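Local coordinates for protein poly-beta-1,6-N-acetyl-D-glucosamine N-deacetylase (Aggregatibacter actinomycetemcomitans, PDB 4U10) that probably hydrolyses carbon-nitrogen bonds other than peptide bonds, as a metal-dependent de-N-acetylase of the exopolysaccharide poly-beta-1,6-N-acetyl-D-glucosamine, at residues A[31-42]-A[83-93]. Numbering follows the deposited sequence.
Sequences ANLLISHFNWLK and VIYPILKAYNY. With ZN (zinc ion), chain E.
Ala31 meets Val83, Ile35 meets Ile87 and Phe38 meets Tyr91 where helix 31-42 runs beside the last turns of helix 79-91, both in the same direction, their axes 11.1 Å apart at closest and crossing at -25°. Asn92, with positive phi, ends the second helix in a Schellman motif and turns the chain so that Tyr93 also faces helix 31-42. Toward the N-terminal end of helix 31-42 the contact is aliphatic: Ile87 is a knob among Ala31, Leu34, Ile35 and Phe38. Its CD1 reaches Leu34 CD2 and Ile35 CD1, while CG2, anti to the backbone N, presses on Phe38 CE2 (3.5 Å). Farther along, Phe38 forms an aromatic cluster with Tyr91 and Tyr93. Tyr93 sends its ring edge onto one face of Phe38, centroids 5.0 Å apart and planes at 68°, and Leu34 CG lies over the opposite face. Phe38 turns its own edge to the Tyr91 face, a second T-shaped pair, and its CB sits over that same ring in a CH-pi contact (3.9 Å to the centroid). Tyr91 is itself a knob among Ile35, Phe38, Asn39 and Lys42; Asn39 OD1 lies in the ring plane of Tyr91, 2.4 Å from its OH, too short for that distance to be taken at face value. Tyr93 OH donates to Phe38 O (2.8 Å), 20° out of the carbonyl plane, beside Lys42 CB. Lys42 NZ binds a zinc ion at 2.5 Å, together with Asp43. Inward, Phe38, Leu41 and Tyr93 rest on Leu71 of strand 68-75, so the contact joins two neighbouring helices on the sheet of the deacetylase domain. Both tyrosines thus pack their rings against Phe38 while turning their hydroxyls to polar atoms of helix 31-42; the bond of normal length, from Tyr93 to Phe38 O, probably limits how that ring can shift.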
ATOM      1  N   ALA A  31      14.786  -4.093  -9.724  1.00 18.47           N
ATOM      2  CA  ALA A  31      15.527  -3.863  -8.511  1.00 18.86           C
ATOM      3  C   ALA A  31      16.604  -2.795  -8.790  1.00 19.51           C
ATOM      4  O   ALA A  31      16.875  -1.968  -7.940  1.00 21.93           O
ATOM      5  CB  ALA A  31      16.118  -5.164  -8.045  1.00 19.40           C
ATOM      6  N   ASN A  32      17.189  -2.759  -9.994  1.00 20.47           N
ATOM      7  CA  ASN A  32      18.186  -1.704 -10.282  1.00 22.06           C
ATOM      8  C   ASN A  32      17.597  -0.323 -10.201  1.00 20.69           C
ATOM      9  O   ASN A  32      18.229   0.627  -9.647  1.00 19.92           O
ATOM     10  CB  ASN A  32      18.829  -1.909 -11.663  1.00 29.08           C
ATOM     11  CG  ASN A  32      20.004  -0.967 -11.897  1.00 37.13           C
ATOM     12  OD1 ASN A  32      21.106  -1.210 -11.405  1.00 36.02           O
ATOM     13  ND2 ASN A  32      19.764   0.140 -12.625  1.00 36.81           N
ATOM     14  N   LEU A  33      16.373  -0.178 -10.728  1.00 18.12           N
ATOM     15  CA  LEU A  33      15.716   1.114 -10.664  1.00 20.58           C
ATOM     16  C   LEU A  33      15.411   1.488  -9.211  1.00 18.58           C
ATOM     17  O   LEU A  33      15.547   2.671  -8.851  1.00 18.77           O
ATOM     18  CB  LEU A  33      14.460   1.220 -11.517  1.00 19.81           C
ATOM     19  CG  LEU A  33      13.745   2.554 -11.425  1.00 23.18           C
ATOM     20  CD1 LEU A  33      14.560   3.684 -12.055  1.00 22.05           C
ATOM     21  CD2 LEU A  33      12.387   2.482 -12.130  1.00 24.84           C
ATOM     22  N   LEU A  34      15.044   0.502  -8.402  1.00 17.83           N
ATOM     23  CA  LEU A  34      14.717   0.719  -6.987  1.00 17.86           C
ATOM     24  C   LEU A  34      16.009   1.213  -6.271  1.00 17.39           C
ATOM     25  O   LEU A  34      16.015   2.234  -5.548  1.00 19.43           O
ATOM     26  CB  LEU A  34      14.228  -0.585  -6.324  1.00 17.73           C
ATOM     27  CG  LEU A  34      13.969  -0.508  -4.808  1.00 18.29           C
ATOM     28  CD1 LEU A  34      12.790   0.434  -4.538  1.00 18.25           C
ATOM     29  CD2 LEU A  34      13.740  -1.830  -4.056  1.00 17.69           C
ATOM     30  N   ILE A  35      17.089   0.499  -6.490  1.00 18.22           N
ATOM     31  CA  ILE A  35      18.446   0.883  -5.889  1.00 18.66           C
ATOM     32  C   ILE A  35      18.848   2.276  -6.289  1.00 19.53           C
ATOM     33  O   ILE A  35      19.408   3.064  -5.486  1.00 19.50           O
ATOM     34  CB  ILE A  35      19.493  -0.192  -6.250  1.00 18.38           C
ATOM     35  CG1 ILE A  35      19.161  -1.461  -5.458  1.00 19.15           C
ATOM     36  CG2 ILE A  35      20.950   0.273  -6.009  1.00 18.64           C
ATOM     37  CD1 ILE A  35      19.868  -2.755  -5.901  1.00 19.59           C
ATOM     38  N   SER A  36      18.475   2.646  -7.525  1.00 19.05           N
ATOM     39  CA  SER A  36      18.836   3.946  -8.050  1.00 19.22           C
ATOM     40  C   SER A  36      18.085   5.038  -7.332  1.00 21.42           C
ATOM     41  O   SER A  36      18.639   6.136  -7.026  1.00 20.69           O
ATOM     42  CB  SER A  36      18.655   4.023  -9.592  1.00 20.86           C
ATOM     43  OG  SER A  36      17.357   4.374  -9.959  1.00 21.97           O
ATOM     44  N   HIS A  37      16.811   4.766  -7.059  1.00 19.58           N
ATOM     45  CA  HIS A  37      16.045   5.657  -6.261  1.00 20.92           C
ATOM     46  C   HIS A  37      16.643   5.745  -4.821  1.00 19.58           C
ATOM     47  O   HIS A  37      16.741   6.816  -4.286  1.00 22.16           O
ATOM     48  CB  HIS A  37      14.589   5.214  -6.176  1.00 22.01           C
ATOM     49  CG  HIS A  37      13.860   5.299  -7.462  1.00 21.50           C
ATOM     50  ND1 HIS A  37      12.613   4.757  -7.631  1.00 23.59           N
ATOM     51  CD2 HIS A  37      14.207   5.813  -8.659  1.00 24.66           C
ATOM     52  CE1 HIS A  37      12.190   4.984  -8.858  1.00 24.33           C
ATOM     53  NE2 HIS A  37      13.142   5.618  -9.508  1.00 26.07           N
ATOM     54  N   PHE A  38      16.965   4.610  -4.225  1.00 18.83           N
ATOM     55  CA  PHE A  38      17.481   4.540  -2.821  1.00 19.14           C
ATOM     56  C   PHE A  38      18.785   5.269  -2.679  1.00 20.65           C
ATOM     57  O   PHE A  38      19.020   5.960  -1.694  1.00 22.61           O
ATOM     58  CB  PHE A  38      17.689   3.091  -2.399  1.00 18.25           C
ATOM     59  CG  PHE A  38      16.426   2.391  -2.017  1.00 19.24           C
ATOM     60  CD1 PHE A  38      15.184   2.947  -2.307  1.00 20.10           C
ATOM     61  CD2 PHE A  38      16.478   1.154  -1.428  1.00 19.06           C
ATOM     62  CE1 PHE A  38      14.004   2.276  -1.967  1.00 21.13           C
ATOM     63  CE2 PHE A  38      15.314   0.493  -1.100  1.00 20.74           C
ATOM     64  CZ  PHE A  38      14.078   1.063  -1.345  1.00 19.00           C
ATOM     65  N   ASN A  39      19.630   5.102  -3.688  1.00 21.99           N
ATOM     66  CA  ASN A  39      20.847   5.935  -3.835  1.00 23.28           C
ATOM     67  C   ASN A  39      20.627   7.424  -4.081  1.00 23.28           C
ATOM     68  O   ASN A  39      21.333   8.235  -3.520  1.00 25.92           O
ATOM     69  CB  ASN A  39      21.679   5.397  -4.985  1.00 22.55           C
ATOM     70  CG  ASN A  39      22.332   4.107  -4.643  1.00 22.12           C
ATOM     71  OD1 ASN A  39      22.492   3.771  -3.462  1.00 21.09           O
ATOM     72  ND2 ASN A  39      22.724   3.346  -5.675  1.00 22.24           N
ATOM     73  N   TRP A  40      19.693   7.778  -4.946  1.00 23.37           N
ATOM     74  CA  TRP A  40      19.439   9.144  -5.280  1.00 25.49           C
ATOM     75  C   TRP A  40      18.876   9.868  -4.065  1.00 29.13           C
ATOM     76  O   TRP A  40      19.234  11.042  -3.829  1.00 27.55           O
ATOM     77  CB  TRP A  40      18.457   9.249  -6.429  1.00 28.58           C
ATOM     78  CG  TRP A  40      18.268  10.641  -6.812  1.00 32.30           C
ATOM     79  CD1 TRP A  40      19.002  11.329  -7.733  1.00 34.05           C
ATOM     80  CD2 TRP A  40      17.328  11.581  -6.258  1.00 35.48           C
ATOM     81  NE1 TRP A  40      18.561  12.621  -7.809  1.00 36.25           N
ATOM     82  CE2 TRP A  40      17.544  12.811  -6.910  1.00 37.91           C
ATOM     83  CE3 TRP A  40      16.324  11.501  -5.278  1.00 36.76           C
ATOM     84  CZ2 TRP A  40      16.793  13.966  -6.618  1.00 40.94           C
ATOM     85  CZ3 TRP A  40      15.568  12.647  -4.993  1.00 39.43           C
ATOM     86  CH2 TRP A  40      15.812  13.864  -5.660  1.00 42.60           C
ATOM     87  N   LEU A  41      18.016   9.187  -3.288  1.00 24.01           N
ATOM     88  CA  LEU A  41      17.455   9.823  -2.109  1.00 26.28           C
ATOM     89  C   LEU A  41      18.596  10.173  -1.146  1.00 25.55           C
ATOM     90  O   LEU A  41      18.671  11.305  -0.683  1.00 24.83           O
ATOM     91  CB  LEU A  41      16.414   8.923  -1.380  1.00 24.09           C
ATOM     92  CG  LEU A  41      15.133   8.567  -2.137  1.00 22.27           C
ATOM     93  CD1 LEU A  41      14.378   7.458  -1.450  1.00 22.61           C
ATOM     94  CD2 LEU A  41      14.282   9.814  -2.236  1.00 23.33           C
ATOM     95  N   LYS A  42      19.461   9.208  -0.842  1.00 26.63           N
ATOM     96  CA  LYS A  42      20.450   9.421   0.252  1.00 29.32           C
ATOM     97  C   LYS A  42      21.533  10.414  -0.203  1.00 31.54           C
ATOM     98  O   LYS A  42      22.077  11.151   0.637  1.00 29.95           O
ATOM     99  CB  LYS A  42      21.115   8.127   0.692  1.00 30.29           C
ATOM    100  CG  LYS A  42      22.219   7.613  -0.243  1.00 28.63           C
ATOM    101  CD  LYS A  42      22.652   6.229   0.214  1.00 29.91           C
ATOM    102  CE  LYS A  42      23.984   5.755  -0.349  1.00 28.95           C
ATOM    103  NZ  LYS A  42      23.962   5.733  -1.830  1.00 31.12           N
ATOM    104  N   VAL A  83      12.949  -9.739  -2.768  1.00 16.31           N
ATOM    105  CA  VAL A  83      13.716  -8.820  -3.551  1.00 16.25           C
ATOM    106  C   VAL A  83      13.859  -7.544  -2.750  1.00 17.18           C
ATOM    107  O   VAL A  83      14.968  -7.125  -2.487  1.00 20.33           O
ATOM    108  CB  VAL A  83      13.046  -8.529  -4.902  1.00 16.54           C
ATOM    109  CG1 VAL A  83      13.787  -7.415  -5.662  1.00 18.88           C
ATOM    110  CG2 VAL A  83      12.943  -9.802  -5.745  1.00 17.10           C
ATOM    111  N   ILE A  84      12.763  -6.995  -2.257  1.00 15.94           N
ATOM    112  CA  ILE A  84      12.803  -5.676  -1.644  1.00 15.29           C
ATOM    113  C   ILE A  84      13.469  -5.690  -0.268  1.00 15.24           C
ATOM    114  O   ILE A  84      14.324  -4.863   0.030  1.00 15.90           O
ATOM    115  CB  ILE A  84      11.388  -5.097  -1.576  1.00 15.87           C
ATOM    116  CG1 ILE A  84      10.888  -4.834  -2.995  1.00 15.79           C
ATOM    117  CG2 ILE A  84      11.377  -3.789  -0.802  1.00 15.85           C
ATOM    118  CD1 ILE A  84       9.400  -4.925  -3.135  1.00 17.53           C
ATOM    119  N   TYR A  85      13.059  -6.611   0.578  1.00 15.94           N
ATOM    120  CA  TYR A  85      13.407  -6.589   1.976  1.00 16.28           C
ATOM    121  C   TYR A  85      14.916  -6.661   2.191  1.00 18.50           C
ATOM    122  O   TYR A  85      15.457  -5.833   2.899  1.00 21.10           O
ATOM    123  CB  TYR A  85      12.577  -7.680   2.701  1.00 17.01           C
ATOM    124  CG  TYR A  85      12.897  -7.910   4.144  1.00 17.63           C
ATOM    125  CD1 TYR A  85      12.832  -6.885   5.047  1.00 17.95           C
ATOM    126  CD2 TYR A  85      13.237  -9.202   4.619  1.00 18.87           C
ATOM    127  CE1 TYR A  85      13.138  -7.107   6.396  1.00 18.06           C
ATOM    128  CE2 TYR A  85      13.529  -9.432   5.954  1.00 18.68           C
ATOM    129  CZ  TYR A  85      13.471  -8.394   6.827  1.00 18.53           C
ATOM    130  OH  TYR A  85      13.761  -8.606   8.129  1.00 17.55           O
ATOM    131  N   PRO A  86      15.625  -7.570   1.497  1.00 17.75           N
ATOM    132  CA  PRO A  86      17.082  -7.589   1.631  1.00 19.43           C
ATOM    133  C   PRO A  86      17.740  -6.202   1.330  1.00 18.85           C
ATOM    134  O   PRO A  86      18.676  -5.806   2.025  1.00 18.02           O
ATOM    135  CB  PRO A  86      17.538  -8.644   0.621  1.00 19.74           C
ATOM    136  CG  PRO A  86      16.323  -9.439   0.259  1.00 21.21           C
ATOM    137  CD  PRO A  86      15.119  -8.585   0.571  1.00 19.82           C
ATOM    138  N   ILE A  87      17.197  -5.493   0.343  1.00 16.19           N
ATOM    139  CA  ILE A  87      17.645  -4.178  -0.040  1.00 17.49           C
ATOM    140  C   ILE A  87      17.332  -3.182   1.053  1.00 17.32           C
ATOM    141  O   ILE A  87      18.191  -2.389   1.411  1.00 17.00           O
ATOM    142  CB  ILE A  87      17.041  -3.737  -1.383  1.00 17.91           C
ATOM    143  CG1 ILE A  87      17.568  -4.633  -2.518  1.00 19.37           C
ATOM    144  CG2 ILE A  87      17.436  -2.280  -1.716  1.00 18.92           C
ATOM    145  CD1 ILE A  87      16.783  -4.498  -3.820  1.00 18.51           C
ATOM    146  N   LEU A  88      16.140  -3.261   1.649  1.00 17.69           N
ATOM    147  CA  LEU A  88      15.816  -2.317   2.756  1.00 16.94           C
ATOM    148  C   LEU A  88      16.796  -2.487   3.896  1.00 16.68           C
ATOM    149  O   LEU A  88      17.260  -1.479   4.474  1.00 15.73           O
ATOM    150  CB  LEU A  88      14.394  -2.498   3.266  1.00 17.55           C
ATOM    151  CG  LEU A  88      13.212  -2.241   2.328  1.00 17.00           C
ATOM    152  CD1 LEU A  88      11.887  -2.694   2.926  1.00 16.30           C
ATOM    153  CD2 LEU A  88      13.234  -0.767   1.939  1.00 17.93           C
ATOM    154  N   LYS A  89      17.096  -3.742   4.224  1.00 17.19           N
ATOM    155  CA  LYS A  89      18.040  -4.086   5.262  1.00 19.99           C
ATOM    156  C   LYS A  89      19.458  -3.559   4.959  1.00 19.76           C
ATOM    157  O   LYS A  89      20.067  -2.999   5.828  1.00 19.42           O
ATOM    158  CB  LYS A  89      18.109  -5.587   5.502  1.00 21.02           C
ATOM    159  CG  LYS A  89      16.863  -6.141   6.118  1.00 23.90           C
ATOM    160  CD  LYS A  89      17.073  -7.527   6.664  1.00 27.75           C
ATOM    161  CE  LYS A  89      17.326  -8.515   5.541  1.00 30.73           C
ATOM    162  NZ  LYS A  89      17.120  -9.938   5.979  1.00 32.73           N
ATOM    163  N   ALA A  90      19.951  -3.767   3.747  1.00 17.40           N
ATOM    164  CA  ALA A  90      21.232  -3.209   3.275  1.00 18.38           C
ATOM    165  C   ALA A  90      21.337  -1.674   3.375  1.00 19.64           C
ATOM    166  O   ALA A  90      22.368  -1.135   3.757  1.00 20.76           O
ATOM    167  CB  ALA A  90      21.432  -3.591   1.811  1.00 17.22           C
ATOM    168  N   TYR A  91      20.274  -0.974   3.030  1.00 17.93           N
ATOM    169  CA  TYR A  91      20.248   0.472   3.165  1.00 18.90           C
ATOM    170  C   TYR A  91      19.848   0.987   4.543  1.00 19.61           C
ATOM    171  O   TYR A  91      19.867   2.191   4.779  1.00 19.56           O
ATOM    172  CB  TYR A  91      19.287   1.028   2.122  1.00 20.45           C
ATOM    173  CG  TYR A  91      19.939   1.092   0.766  1.00 20.74           C
ATOM    174  CD1 TYR A  91      20.047  -0.017  -0.038  1.00 20.52           C
ATOM    175  CD2 TYR A  91      20.429   2.316   0.292  1.00 21.73           C
ATOM    176  CE1 TYR A  91      20.646   0.083  -1.310  1.00 21.26           C
ATOM    177  CE2 TYR A  91      21.049   2.428  -0.943  1.00 21.40           C
ATOM    178  CZ  TYR A  91      21.192   1.309  -1.735  1.00 20.74           C
ATOM    179  OH  TYR A  91      21.793   1.490  -2.972  1.00 21.03           O
ATOM    180  N   ASN A  92      19.458   0.080   5.414  1.00 20.97           N
ATOM    181  CA  ASN A  92      18.731   0.409   6.629  1.00 24.89           C
ATOM    182  C   ASN A  92      17.575   1.451   6.427  1.00 23.14           C
ATOM    183  O   ASN A  92      17.416   2.447   7.149  1.00 20.88           O
ATOM    184  CB  ASN A  92      19.712   0.782   7.741  1.00 28.29           C
ATOM    185  CG  ASN A  92      19.074   0.703   9.103  1.00 33.00           C
ATOM    186  OD1 ASN A  92      18.351  -0.249   9.426  1.00 30.95           O
ATOM    187  ND2 ASN A  92      19.308   1.719   9.895  1.00 35.70           N
ATOM    188  N   TYR A  93      16.766   1.153   5.414  1.00 19.18           N
ATOM    189  CA  TYR A  93      15.549   1.895   5.087  1.00 18.45           C
ATOM    190  C   TYR A  93      14.313   1.224   5.588  1.00 16.48           C
ATOM    191  O   TYR A  93      14.026   0.073   5.241  1.00 14.89           O
ATOM    192  CB  TYR A  93      15.418   2.049   3.571  1.00 17.83           C
ATOM    193  CG  TYR A  93      16.270   3.115   2.947  1.00 19.27           C
ATOM    194  CD1 TYR A  93      17.090   3.977   3.703  1.00 20.82           C
ATOM    195  CD2 TYR A  93      16.225   3.308   1.585  1.00 19.35           C
ATOM    196  CE1 TYR A  93      17.851   4.968   3.072  1.00 22.82           C
ATOM    197  CE2 TYR A  93      16.967   4.306   0.976  1.00 23.17           C
ATOM    198  CZ  TYR A  93      17.793   5.125   1.717  1.00 21.66           C
ATOM    199  OH  TYR A  93      18.494   6.121   1.052  1.00 25.67           O
TER
HETATM  200 ZN    ZN E 403      25.361   6.962  -3.463  0.60 14.98          ZN